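PDB 2I2X: methanol--corrinoid protein co-methyltransferase from Methanosarcina barkeri, which transfers the methyl group of methanol to the cob(I)amide bound on its partner MtaC, in the methanol pathway of methanogenesis, using a zinc site. Local coordinates for residues A[15-20]-A[272-277]; A[32-37]-A[307-312]; A[288-293]-A[330-335]; A[297-302]-A[368-373]; A[303-308]-A[355-360]. One frame throughout, in Å; residues are numbered along the deposited sequence.

Contact 1. Residues A[15-20]-A[272-277]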
# COMPACT_ATOMS: atom_id res chain seq x y z
N ASP A 15 24.39 -2.18 -22.31
CA ASP A 15 23.23 -1.98 -23.16
C ASP A 15 22.51 -3.26 -23.56
O ASP A 15 21.40 -3.20 -24.09
CB ASP A 15 23.58 -1.17 -24.41
CG ASP A 15 22.34 -0.79 -25.21
OD1 ASP A 15 21.60 0.09 -24.76
OD2 ASP A 15 22.10 -1.41 -26.27
N GLU A 16 23.13 -4.41 -23.28
CA GLU A 16 22.53 -5.71 -23.56
C GLU A 16 21.56 -6.12 -22.45
O GLU A 16 20.72 -7.04 -22.62
CB GLU A 16 23.61 -6.81 -23.67
CG GLU A 16 24.18 -7.07 -25.06
CD GLU A 16 25.37 -8.06 -25.10
OE1 GLU A 16 25.77 -8.66 -24.05
OE2 GLU A 16 25.92 -8.25 -26.22
N MET A 17 21.72 -5.48 -21.29
CA MET A 17 20.87 -5.76 -20.14
C MET A 17 19.46 -5.11 -20.27
O MET A 17 19.30 -3.97 -20.74
CB MET A 17 21.55 -5.31 -18.86
CG MET A 17 22.89 -6.03 -18.59
SD MET A 17 23.69 -5.39 -17.11
CE MET A 17 22.76 -6.33 -15.93
N THR A 18 18.47 -5.87 -19.85
CA THR A 18 17.12 -5.41 -19.87
C THR A 18 16.33 -6.13 -18.77
O THR A 18 16.84 -7.07 -18.13
CB THR A 18 16.47 -5.57 -21.28
OG1 THR A 18 15.40 -4.64 -21.41
CG2 THR A 18 15.93 -6.98 -21.52
N PHE A 19 15.09 -5.68 -18.55
CA PHE A 19 14.23 -6.33 -17.57
C PHE A 19 13.48 -7.55 -18.14
O PHE A 19 13.26 -7.63 -19.36
CB PHE A 19 13.32 -5.31 -16.90
CG PHE A 19 12.52 -4.44 -17.88
CD1 PHE A 19 12.68 -3.06 -17.87
CD2 PHE A 19 11.57 -5.00 -18.73
CE1 PHE A 19 11.92 -2.24 -18.74
CE2 PHE A 19 10.83 -4.21 -19.58
CZ PHE A 19 10.99 -2.81 -19.60
N GLY A 20 13.14 -8.52 -17.29
CA GLY A 20 12.41 -9.72 -17.71
C GLY A 20 13.17 -10.70 -18.58
O GLY A 20 12.66 -11.79 -18.95
N GLU A 272 22.09 -4.77 -4.72
CA GLU A 272 23.31 -5.01 -5.45
C GLU A 272 23.13 -6.05 -6.56
O GLU A 272 24.06 -6.29 -7.35
CB GLU A 272 24.44 -5.43 -4.49
CG GLU A 272 24.30 -6.85 -3.83
CD GLU A 272 23.35 -6.88 -2.63
OE1 GLU A 272 23.38 -7.91 -1.90
OE2 GLU A 272 22.57 -5.90 -2.44
N ASN A 273 21.95 -6.70 -6.61
CA ASN A 273 21.66 -7.71 -7.65
C ASN A 273 21.87 -7.19 -9.07
O ASN A 273 22.14 -7.97 -10.00
CB ASN A 273 20.25 -8.28 -7.52
CG ASN A 273 20.09 -9.19 -6.31
OD1 ASN A 273 21.07 -9.61 -5.68
ND2 ASN A 273 18.83 -9.47 -5.95
N ILE A 274 21.76 -5.87 -9.25
CA ILE A 274 21.99 -5.34 -10.59
C ILE A 274 23.47 -5.61 -11.02
O ILE A 274 23.75 -6.06 -12.15
CB ILE A 274 21.56 -3.85 -10.73
CG1 ILE A 274 21.86 -3.32 -12.14
CG2 ILE A 274 22.26 -2.96 -9.67
CD1 ILE A 274 21.09 -3.94 -13.24
N ILE A 275 24.40 -5.34 -10.11
CA ILE A 275 25.79 -5.70 -10.37
C ILE A 275 25.91 -7.21 -10.60
O ILE A 275 26.57 -7.62 -11.53
CB ILE A 275 26.70 -5.24 -9.24
CG1 ILE A 275 26.64 -3.72 -9.11
CG2 ILE A 275 28.13 -5.64 -9.51
CD1 ILE A 275 27.01 -3.21 -7.75
N VAL A 276 25.24 -8.02 -9.79
CA VAL A 276 25.36 -9.48 -9.86
C VAL A 276 24.85 -10.05 -11.18
O VAL A 276 25.45 -10.99 -11.74
CB VAL A 276 24.65 -10.15 -8.63
CG1 VAL A 276 24.62 -11.66 -8.77
CG2 VAL A 276 25.36 -9.77 -7.32
N LYS A 277 23.75 -9.47 -11.67
CA LYS A 277 23.16 -9.83 -12.95
C LYS A 277 24.12 -9.55 -14.07
O LYS A 277 24.31 -10.41 -14.93
CB LYS A 277 21.84 -9.09 -13.20
CG LYS A 277 21.17 -9.53 -14.50
CD LYS A 277 19.74 -9.09 -14.59
CE LYS A 277 19.03 -9.61 -15.87
NZ LYS A 277 17.61 -9.17 -15.84
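Lys277 and Ile274 sit on helix 273-280, which leads into strand 285-287 of the TIM barrel, and they meet Met17 and Thr18 of the loop before strand 21-22. The contact ties the N-terminal segment to helix 273-280. Lys277 reaches the loop with its whole chain. Its CG is anti to the backbone N (chi1 -177°), and the chain beyond stays extended, which carries the ammonium group to the loop. NZ donates to the backbone carbonyl of Thr18, with 3.2 Å from Lys277 NZ to Thr18 O. The C=O...N angle is 164°, so the donor comes nearly head-on to the oxygen. The same NZ makes a salt bridge to Asp308 OD2 and a hydrogen bond to Cys306 O. Met17 runs the other way, alongside the lysine stem. Its chain bends at the last torsion (chi3 81°), which turns the methyl to the helix. Met17 CE lies 3.8 Å from Lys277 CG. It also lies 3.9 Å from Ile274 O and 4.0 Å from Ile274 CD1. The methyl therefore rests on the start of the lysine chain and on the end of the isoleucine. Thr18 turns its own hydroxyl to Asp349. A methionine in place of Lys277 would probably leave the Asp308 carboxylate without its positive mate and the Thr18 and Cys306 carbonyls without a shared donor. All four touching residues are buried. The chemistry is consistent with a buried positive charge balanced by the Asp308 carboxylate and gripped by two carbonyls, with a methionine methyl against the base of its stem.

Contact 2. Residues A[32-37]-A[307-312]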
# COMPACT_ATOMS: atom_id res chain seq x y z
N LEU A 32 6.17 -21.98 -14.41
CA LEU A 32 6.77 -20.64 -14.35
C LEU A 32 8.19 -20.58 -14.96
O LEU A 32 8.99 -21.54 -14.85
CB LEU A 32 6.82 -20.10 -12.92
CG LEU A 32 7.06 -18.58 -12.83
CD1 LEU A 32 5.84 -17.79 -13.33
CD2 LEU A 32 7.50 -18.10 -11.44
N GLU A 33 8.52 -19.45 -15.58
CA GLU A 33 9.88 -19.25 -16.05
C GLU A 33 10.35 -17.85 -15.75
O GLU A 33 9.59 -16.87 -15.88
CB GLU A 33 10.00 -19.56 -17.53
CG GLU A 33 9.77 -21.05 -17.89
CD GLU A 33 9.91 -21.29 -19.38
OE1 GLU A 33 10.06 -20.30 -20.11
OE2 GLU A 33 9.88 -22.47 -19.83
N ILE A 34 11.60 -17.77 -15.30
CA ILE A 34 12.15 -16.54 -14.76
C ILE A 34 13.33 -16.08 -15.59
O ILE A 34 14.26 -16.86 -15.81
CB ILE A 34 12.56 -16.72 -13.29
CG1 ILE A 34 11.43 -17.40 -12.53
CG2 ILE A 34 12.94 -15.37 -12.66
CD1 ILE A 34 11.80 -17.89 -11.17
N GLY A 35 13.28 -14.83 -16.05
CA GLY A 35 14.27 -14.28 -16.96
C GLY A 35 14.03 -14.77 -18.37
O GLY A 35 14.92 -14.69 -19.22
N ALA A 36 12.82 -15.24 -18.63
CA ALA A 36 12.44 -15.84 -19.91
C ALA A 36 11.66 -14.93 -20.89
O ALA A 36 10.99 -15.42 -21.80
CB ALA A 36 11.62 -17.14 -19.65
N GLY A 37 11.74 -13.62 -20.74
CA GLY A 37 10.94 -12.78 -21.64
C GLY A 37 9.69 -12.20 -20.95
O GLY A 37 8.81 -11.75 -21.63
N CYS A 307 15.15 -5.69 -13.61
CA CYS A 307 14.66 -6.73 -12.73
C CYS A 307 14.05 -7.88 -13.53
O CYS A 307 13.65 -7.70 -14.65
CB CYS A 307 13.62 -6.17 -11.77
SG CYS A 307 12.08 -5.64 -12.58
N ASP A 308 13.98 -9.06 -12.92
CA ASP A 308 13.25 -10.17 -13.48
C ASP A 308 11.99 -10.41 -12.67
O ASP A 308 10.93 -10.73 -13.24
CB ASP A 308 14.12 -11.42 -13.57
CG ASP A 308 15.36 -11.19 -14.46
OD1 ASP A 308 15.26 -11.44 -15.69
OD2 ASP A 308 16.41 -10.73 -13.93
N CYS A 309 12.10 -10.25 -11.35
CA CYS A 309 10.92 -10.29 -10.48
C CYS A 309 10.87 -9.00 -9.68
O CYS A 309 11.89 -8.33 -9.49
CB CYS A 309 10.92 -11.53 -9.59
SG CYS A 309 11.34 -13.03 -10.55
N TRP A 310 9.67 -8.63 -9.23
CA TRP A 310 9.42 -7.30 -8.68
C TRP A 310 8.63 -7.51 -7.41
O TRP A 310 7.53 -8.08 -7.45
CB TRP A 310 8.67 -6.48 -9.69
CG TRP A 310 8.35 -5.04 -9.36
CD1 TRP A 310 7.12 -4.44 -9.46
CD2 TRP A 310 9.26 -4.01 -8.95
NE1 TRP A 310 7.21 -3.11 -9.12
CE2 TRP A 310 8.51 -2.82 -8.81
CE3 TRP A 310 10.64 -3.98 -8.68
CZ2 TRP A 310 9.09 -1.59 -8.42
CZ3 TRP A 310 11.22 -2.77 -8.28
CH2 TRP A 310 10.44 -1.58 -8.16
N SER A 311 9.22 -7.07 -6.30
CA SER A 311 8.71 -7.34 -4.97
C SER A 311 8.30 -6.09 -4.13
O SER A 311 8.78 -4.99 -4.37
CB SER A 311 9.77 -8.15 -4.24
OG SER A 311 9.58 -8.12 -2.83
N ASN A 312 7.42 -6.31 -3.14
CA ASN A 312 6.99 -5.27 -2.18
C ASN A 312 7.72 -5.40 -0.85
O ASN A 312 7.38 -4.71 0.12
CB ASN A 312 5.49 -5.41 -1.87
CG ASN A 312 5.19 -6.68 -1.11
OD1 ASN A 312 5.56 -7.76 -1.56
ND2 ASN A 312 4.55 -6.57 0.07
O HOH W 1 11.25 -13.03 -14.97
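Ile34 and Gly35 meet Cys309 and Asp308 through a few small contacts. One is apolar: Ile34 CG2 touches Cys309 SG at 3.5 Å. The first torsion of Ile34 points CG2 away from its backbone N, which directs this branch at the sulfur. Another is a close approach without a side chain on one partner. Asp308 OD1 lies 3.3 Å from Gly35 CA. Gly35 has a positive phi of 77°, and a CB at this position would also press on OD1, so both the backbone and the neighbour suit glycine. There is also a water bridge. The water accepts from Gly35 N at 2.9 Å and can donate to Asp308 O, also at 2.9 Å, though other acceptors compete for its protons. The water links the two backbones. Further out, the other carboxylate oxygen of Asp308, OD2, is held by Lys277 and by Met284 N. This fixes the group with OD1 on the glycine side. Backbone bonds of Ile34 with Val26 and of Gly35 with Ser22 position the first segment where the chain turns its corner. Asp308 bonds through its backbone to Ile40, and Ile34 packs on the same residue, so strand 40-43 stands beside both partners. The contact lies at the beginning of strand 309-311, where the antiparallel pair 25-28 and 32-33 meets the N-terminal end of the barrel. The corner and the strand start thus meet without a direct polar bond between the segments, and the water serves the amide of one and the carbonyl of the other.

Contact 3. Residues A[288-293]-A[330-335]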
# COMPACT_ATOMS: atom_id res chain seq x y z
N GLY A 288 11.47 -1.58 -5.04
CA GLY A 288 11.66 -0.15 -5.00
C GLY A 288 10.37 0.57 -4.68
O GLY A 288 9.79 0.39 -3.62
N LYS A 289 9.90 1.35 -5.63
CA LYS A 289 8.72 2.18 -5.42
C LYS A 289 7.50 1.43 -4.86
O LYS A 289 6.67 2.05 -4.18
CB LYS A 289 8.35 2.92 -6.71
CG LYS A 289 7.65 2.09 -7.74
CD LYS A 289 7.02 2.99 -8.75
CE LYS A 289 6.78 2.30 -10.08
NZ LYS A 289 6.43 3.34 -11.12
N THR A 290 7.37 0.14 -5.19
CA THR A 290 6.25 -0.68 -4.77
C THR A 290 6.61 -1.60 -3.58
O THR A 290 5.95 -2.62 -3.33
CB THR A 290 5.63 -1.45 -5.94
OG1 THR A 290 5.41 -0.54 -7.02
CG2 THR A 290 4.24 -2.05 -5.54
N SER A 291 7.65 -1.21 -2.85
CA SER A 291 7.96 -1.88 -1.56
C SER A 291 7.90 -0.87 -0.41
O SER A 291 8.42 -1.13 0.68
CB SER A 291 9.32 -2.61 -1.59
OG SER A 291 10.39 -1.69 -1.83
N THR A 292 7.26 0.28 -0.64
CA THR A 292 7.19 1.33 0.39
C THR A 292 6.45 0.92 1.66
O THR A 292 6.63 1.54 2.70
CB THR A 292 6.57 2.64 -0.16
OG1 THR A 292 5.30 2.34 -0.79
CG2 THR A 292 7.51 3.33 -1.16
N CYS A 293 5.59 -0.10 1.57
CA CYS A 293 4.97 -0.73 2.75
C CYS A 293 6.02 -1.23 3.76
O CYS A 293 5.77 -1.27 4.98
CB CYS A 293 4.08 -1.90 2.33
SG CYS A 293 4.76 -2.90 0.96
N SER A 330 -0.05 -6.88 -4.17
CA SER A 330 0.15 -7.77 -5.32
C SER A 330 -0.40 -7.18 -6.60
O SER A 330 0.21 -7.31 -7.66
CB SER A 330 -0.36 -9.21 -5.09
OG SER A 330 -1.71 -9.24 -4.64
N GLU A 331 -1.55 -6.52 -6.50
CA GLU A 331 -2.16 -5.87 -7.67
C GLU A 331 -1.24 -4.77 -8.26
O GLU A 331 -1.02 -4.75 -9.48
CB GLU A 331 -3.59 -5.37 -7.38
CG GLU A 331 -4.23 -4.47 -8.52
CD GLU A 331 -5.75 -4.37 -8.48
OE1 GLU A 331 -6.42 -5.27 -7.92
OE2 GLU A 331 -6.30 -3.37 -9.03
N THR A 332 -0.68 -3.90 -7.42
CA THR A 332 0.28 -2.89 -7.87
C THR A 332 1.54 -3.55 -8.51
O THR A 332 1.97 -3.18 -9.62
CB THR A 332 0.66 -1.94 -6.72
OG1 THR A 332 -0.52 -1.53 -6.00
CG2 THR A 332 1.36 -0.74 -7.23
N LEU A 333 2.12 -4.55 -7.84
CA LEU A 333 3.26 -5.25 -8.40
C LEU A 333 2.92 -5.83 -9.76
O LEU A 333 3.65 -5.62 -10.75
CB LEU A 333 3.74 -6.40 -7.48
CG LEU A 333 4.28 -6.03 -6.11
CD1 LEU A 333 4.37 -7.22 -5.28
CD2 LEU A 333 5.64 -5.30 -6.19
N ALA A 334 1.81 -6.55 -9.84
CA ALA A 334 1.46 -7.20 -11.09
C ALA A 334 1.22 -6.18 -12.21
O ALA A 334 1.53 -6.45 -13.38
CB ALA A 334 0.25 -8.09 -10.92
N TYR A 335 0.70 -5.02 -11.86
CA TYR A 335 0.49 -4.00 -12.87
C TYR A 335 1.83 -3.40 -13.31
O TYR A 335 2.03 -3.14 -14.50
CB TYR A 335 -0.46 -2.92 -12.34
CG TYR A 335 -1.92 -3.11 -12.68
CD1 TYR A 335 -2.35 -3.22 -14.01
CD2 TYR A 335 -2.89 -3.15 -11.67
CE1 TYR A 335 -3.69 -3.38 -14.33
CE2 TYR A 335 -4.24 -3.31 -11.99
CZ TYR A 335 -4.64 -3.43 -13.32
OH TYR A 335 -5.99 -3.55 -13.65
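Thr290 and Thr332 have almost the same first torsion, -49° and -45°, which swings each CG2 to the far side of CB from its own amide nitrogen and turns the two methyls to each other. Leu333 brings its CD2 in from one helix position further on, with CG anti to the carbonyl carbon. The Thr290 methyl ends up between the two helix residues. Thr290 CG2 lies 3.6 Å from Thr332 CG2 and 3.6 Å from Leu333 CD2. The leucine methyl also sits 3.9 Å from Thr290 CB, over the branch point. The side chains cross at a slant. The hydroxyls take other partners. Thr290 OG1 bonds to Asp336 OD2, one turn along from the same helix residues. The Thr332 hydroxyl has two carbonyls as partners, Cys328 O in its own helix and Lys289 O of the second subunit, and one proton to offer them. Both threonines thus turn their methyls to this contact and their oxygens to other groups. The loop holds its own shape next to this point. Gly288 O accepts from Ser291 N at 2.8 Å and from Ser291 OG, also at 2.8 Å. The hydroxyl donor meets a lone pair in the carbonyl plane, at a C=O...O angle of 124°. Lys289 NZ forms a salt bridge with Asp336 OD1 of the second subunit, so the contact borders directly on the subunit interface. Ala294, which follows the loop segment, lines the corrinoid pocket. The fold is a TIM barrel, and here the loop leaving strand 285-287 packs against helix 325-345, which follows strand 309-311 in the chain.

Contact 4. Residues A[297-302]-A[368-373]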
# COMPACT_ATOMS: atom_id res chain seq x y z
N ASP A 297 12.97 4.30 -0.02
CA ASP A 297 14.26 4.27 -0.71
C ASP A 297 14.37 5.36 -1.74
O ASP A 297 13.41 6.08 -2.04
CB ASP A 297 14.66 2.88 -1.26
CG ASP A 297 13.94 2.49 -2.54
OD1 ASP A 297 13.97 3.26 -3.52
OD2 ASP A 297 13.43 1.35 -2.61
N VAL A 298 15.56 5.49 -2.28
CA VAL A 298 15.91 6.68 -3.00
C VAL A 298 16.18 6.30 -4.44
O VAL A 298 16.75 7.10 -5.20
CB VAL A 298 17.05 7.38 -2.26
CG1 VAL A 298 18.44 6.83 -2.65
CG2 VAL A 298 16.94 8.85 -2.37
N MET A 299 15.69 5.10 -4.81
CA MET A 299 15.82 4.59 -6.18
C MET A 299 14.58 3.80 -6.64
O MET A 299 14.71 2.72 -7.23
CB MET A 299 17.12 3.77 -6.37
CG MET A 299 17.38 2.59 -5.38
SD MET A 299 17.77 3.14 -3.70
CE MET A 299 19.22 2.06 -3.40
N GLY A 300 13.39 4.39 -6.41
CA GLY A 300 12.12 3.70 -6.56
C GLY A 300 11.91 3.06 -7.92
O GLY A 300 11.38 1.95 -8.00
N ASN A 301 12.30 3.79 -8.99
CA ASN A 301 12.07 3.36 -10.37
C ASN A 301 13.32 2.75 -10.97
O ASN A 301 13.25 1.79 -11.73
CB ASN A 301 11.65 4.53 -11.26
CG ASN A 301 10.24 5.05 -10.98
OD1 ASN A 301 10.04 6.24 -10.75
ND2 ASN A 301 9.26 4.17 -11.05
N LEU A 302 14.48 3.28 -10.62
CA LEU A 302 15.70 2.83 -11.23
C LEU A 302 15.91 1.31 -11.09
O LEU A 302 16.38 0.67 -12.04
CB LEU A 302 16.88 3.59 -10.66
CG LEU A 302 18.30 3.19 -11.09
CD1 LEU A 302 19.20 4.38 -11.01
CD2 LEU A 302 18.83 2.04 -10.25
N TYR A 368 22.78 6.61 -8.22
CA TYR A 368 23.74 6.82 -9.28
C TYR A 368 24.60 5.58 -9.62
O TYR A 368 24.72 5.21 -10.79
CB TYR A 368 24.66 8.01 -8.94
CG TYR A 368 25.46 8.47 -10.14
CD1 TYR A 368 24.93 9.41 -11.03
CD2 TYR A 368 26.72 7.93 -10.41
CE1 TYR A 368 25.61 9.81 -12.15
CE2 TYR A 368 27.44 8.35 -11.55
CZ TYR A 368 26.86 9.29 -12.41
OH TYR A 368 27.53 9.72 -13.52
N MET A 369 25.19 4.97 -8.60
CA MET A 369 26.04 3.79 -8.77
C MET A 369 25.24 2.59 -9.26
O MET A 369 25.75 1.75 -9.99
CB MET A 369 26.74 3.45 -7.45
CG MET A 369 27.81 2.33 -7.54
SD MET A 369 27.15 0.65 -7.30
CE MET A 369 27.12 0.55 -5.53
N LEU A 370 23.99 2.51 -8.87
CA LEU A 370 23.21 1.32 -9.16
C LEU A 370 22.61 1.36 -10.55
O LEU A 370 22.08 0.35 -11.03
CB LEU A 370 22.11 1.16 -8.11
CG LEU A 370 22.23 0.03 -7.07
CD1 LEU A 370 23.59 -0.54 -7.00
CD2 LEU A 370 21.74 0.46 -5.75
N ALA A 371 22.70 2.52 -11.21
CA ALA A 371 22.29 2.67 -12.62
C ALA A 371 23.03 1.64 -13.51
O ALA A 371 24.23 1.48 -13.41
CB ALA A 371 22.54 4.08 -13.10
N TYR A 372 22.29 0.93 -14.36
CA TYR A 372 22.79 -0.29 -14.97
C TYR A 372 24.12 -0.09 -15.71
O TYR A 372 24.94 -1.01 -15.73
CB TYR A 372 21.73 -0.97 -15.87
CG TYR A 372 21.50 -0.22 -17.17
CD1 TYR A 372 20.57 0.82 -17.24
CD2 TYR A 372 22.25 -0.54 -18.34
CE1 TYR A 372 20.38 1.53 -18.44
CE2 TYR A 372 22.07 0.17 -19.53
CZ TYR A 372 21.13 1.20 -19.58
OH TYR A 372 20.95 1.91 -20.76
N ASP A 373 24.37 1.07 -16.30
CA ASP A 373 25.70 1.29 -16.90
C ASP A 373 26.82 1.33 -15.86
O ASP A 373 27.89 0.75 -16.09
CB ASP A 373 25.76 2.52 -17.80
CG ASP A 373 25.40 3.77 -17.07
OD1 ASP A 373 24.54 3.65 -16.16
OD2 ASP A 373 25.94 4.87 -17.38
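Leu302 and Ala371 are the closest backbone pair, with their CA atoms 6.7 Å apart, and Ala371 is the N-cap residue of helix 372-383. The loop 297-302 belongs to the long connection between strands 285-287 and 309-311 of the TIM barrel. Its start is an Asx turn: Asp297 OD1 accepts from Met299 N at 2.8 Å. The N-H...O angle is 155°, and the donor comes to the anti side of the carboxylate, somewhat out of its plane. The side-chain contacts are apolar, and one leucine methyl also lies against a backbone carbonyl oxygen. Leu302 stretches away from its own amide nitrogen (chi1 175°), which spreads its two methyls over neighbouring residues. Leu302 CD1 lies 3.9 Å from Ala371 CA. Leu302 CD2 lies 3.7 Å from Leu370 O, against the peptide joining Leu370 to Ala371. An alanine here would take away both methyls and is likely to open a gap beside Leu370 and the N-cap alanine. Asp297 reaches the second subunit through its backbone, N to Glu331 and O to Tyr335 of that subunit. The zinc ligand Cys269 is not far off, with its side chain about 10 Å from that of Met299. The methionine chain is bent at chi2 and chi3. Met299 crosses Leu370 at an angle, its methyl against a leucine methyl, with Met299 CE 3.8 Å from Leu370 CD2.

Contact 5. Residues A[303-308]-A[355-360]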
# COMPACT_ATOMS: atom_id res chain seq x y z
N VAL A 303 15.55 0.73 -9.94
CA VAL A 303 15.79 -0.70 -9.71
C VAL A 303 14.98 -1.64 -10.62
O VAL A 303 15.22 -2.86 -10.62
CB VAL A 303 15.50 -1.09 -8.23
CG1 VAL A 303 16.62 -0.59 -7.31
CG2 VAL A 303 14.12 -0.56 -7.77
N MET A 304 14.02 -1.10 -11.38
CA MET A 304 13.20 -1.94 -12.26
C MET A 304 13.96 -2.18 -13.56
O MET A 304 13.65 -3.12 -14.32
CB MET A 304 11.84 -1.28 -12.60
CG MET A 304 10.77 -1.26 -11.49
SD MET A 304 9.09 -0.61 -11.89
CE MET A 304 9.53 1.10 -11.92
N GLN A 305 14.97 -1.33 -13.78
CA GLN A 305 15.64 -1.19 -15.07
C GLN A 305 15.99 -2.54 -15.70
O GLN A 305 15.95 -2.69 -16.91
CB GLN A 305 16.90 -0.33 -14.88
CG GLN A 305 18.00 -1.04 -14.07
CD GLN A 305 19.08 -0.12 -13.52
OE1 GLN A 305 19.41 0.91 -14.10
NE2 GLN A 305 19.66 -0.53 -12.41
N CYS A 306 16.37 -3.50 -14.85
CA CYS A 306 16.72 -4.83 -15.30
C CYS A 306 16.21 -5.92 -14.37
O CYS A 306 16.79 -7.00 -14.35
CB CYS A 306 18.23 -4.97 -15.45
SG CYS A 306 19.00 -3.80 -16.59
N CYS A 307 15.15 -5.69 -13.61
CA CYS A 307 14.66 -6.73 -12.73
C CYS A 307 14.05 -7.88 -13.53
O CYS A 307 13.65 -7.70 -14.65
CB CYS A 307 13.62 -6.17 -11.77
SG CYS A 307 12.08 -5.64 -12.58
N ASP A 308 13.98 -9.06 -12.92
CA ASP A 308 13.25 -10.17 -13.48
C ASP A 308 11.99 -10.41 -12.67
O ASP A 308 10.93 -10.73 -13.24
CB ASP A 308 14.12 -11.42 -13.57
CG ASP A 308 15.36 -11.19 -14.46
OD1 ASP A 308 15.26 -11.44 -15.69
OD2 ASP A 308 16.41 -10.73 -13.93
N LEU A 355 14.30 5.10 -19.07
CA LEU A 355 13.44 6.07 -18.41
C LEU A 355 13.45 5.77 -16.89
O LEU A 355 13.67 6.66 -16.07
CB LEU A 355 12.03 5.99 -19.00
CG LEU A 355 11.34 7.04 -19.90
CD1 LEU A 355 12.23 8.07 -20.52
CD2 LEU A 355 10.54 6.34 -20.97
N MET A 356 13.29 4.50 -16.54
CA MET A 356 13.32 4.08 -15.14
C MET A 356 14.65 4.45 -14.52
O MET A 356 14.70 4.97 -13.42
CB MET A 356 13.08 2.57 -14.99
CG MET A 356 11.82 2.14 -15.66
SD MET A 356 11.52 0.38 -15.68
CE MET A 356 13.06 -0.19 -16.26
N MET A 357 15.73 4.23 -15.26
CA MET A 357 17.06 4.49 -14.76
C MET A 357 17.21 5.99 -14.55
O MET A 357 17.56 6.44 -13.46
CB MET A 357 18.13 3.90 -15.70
CG MET A 357 19.58 4.21 -15.34
SD MET A 357 20.12 5.92 -15.68
CE MET A 357 20.01 5.98 -17.48
N LEU A 358 16.95 6.76 -15.60
CA LEU A 358 17.17 8.23 -15.57
C LEU A 358 16.36 8.95 -14.46
O LEU A 358 16.83 9.95 -13.86
CB LEU A 358 16.92 8.87 -16.95
CG LEU A 358 17.21 10.37 -17.05
CD1 LEU A 358 18.66 10.69 -16.64
CD2 LEU A 358 16.92 10.91 -18.47
N SER A 359 15.16 8.45 -14.22
CA SER A 359 14.29 8.88 -13.11
C SER A 359 15.05 9.13 -11.81
O SER A 359 14.85 10.15 -11.12
CB SER A 359 13.23 7.79 -12.87
OG SER A 359 12.56 7.98 -11.63
N ASP A 360 15.92 8.21 -11.46
CA ASP A 360 16.54 8.22 -10.16
C ASP A 360 18.05 8.41 -10.20
O ASP A 360 18.64 8.62 -9.15
CB ASP A 360 16.21 6.93 -9.42
CG ASP A 360 14.72 6.77 -9.15
OD1 ASP A 360 14.05 7.80 -9.03
OD2 ASP A 360 14.23 5.62 -9.02
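Met304 and Met356 supply the apolar part. Met304 CB lies 3.5 Å from Met356 SD, so the thioether of the helix residue rests against the base of the loop side chain. The modelled place of the Met356 methyl beside Gln305 is doubtful. A second kind of contact sets a polar atom against carbon. Gln305 is extended beyond CG (chi2 -164°), which carries its amide to Met357. Gln305 OE1 lies 3.5 Å from Met357 CG and 3.6 Å from Met357 CB. The loop belongs to the TIM barrel connection that enters strand 309-311, and helix 349-361 covers it. The hydrogen bonds of the Gln305 amide go to a third element. OE1 accepts from Tyr372 N, and NE2 donates to Leu370 O, so both ends of the amide are used and its rotation is fixed. A backbone bond, Cys307 N to Met304 O at 3.1 Å, keeps the loop in a turn. At the end of the helix segment, Asp360 OD2 accepts from the amides of Asn301 and Leu302. Asp360 also packs on Tyr335 of the second subunit.

In the fold
All five contacts lie in one chain, in and around its TIM barrel, with centres 13 to 16 Å from the centre of the chain. Contacts 2 to 5 all use the region between residues 288 and 312, the connection from strand 285-287 into strand 309-311. Contacts 4 and 5 are nearest, with centres 7 Å apart, and contact 5 is nested inside the loop closed by contact 4. Contact 1 closes before contacts 3, 4 and 5 open, and it crosses contact 2. The centres of contacts 1 and 3 are 20 Å apart, their nearest atoms about 10 Å. The connection thus joins the N-terminal segment, helices 325-345 and 349-361, the start of helix 372-383 and the second subunit.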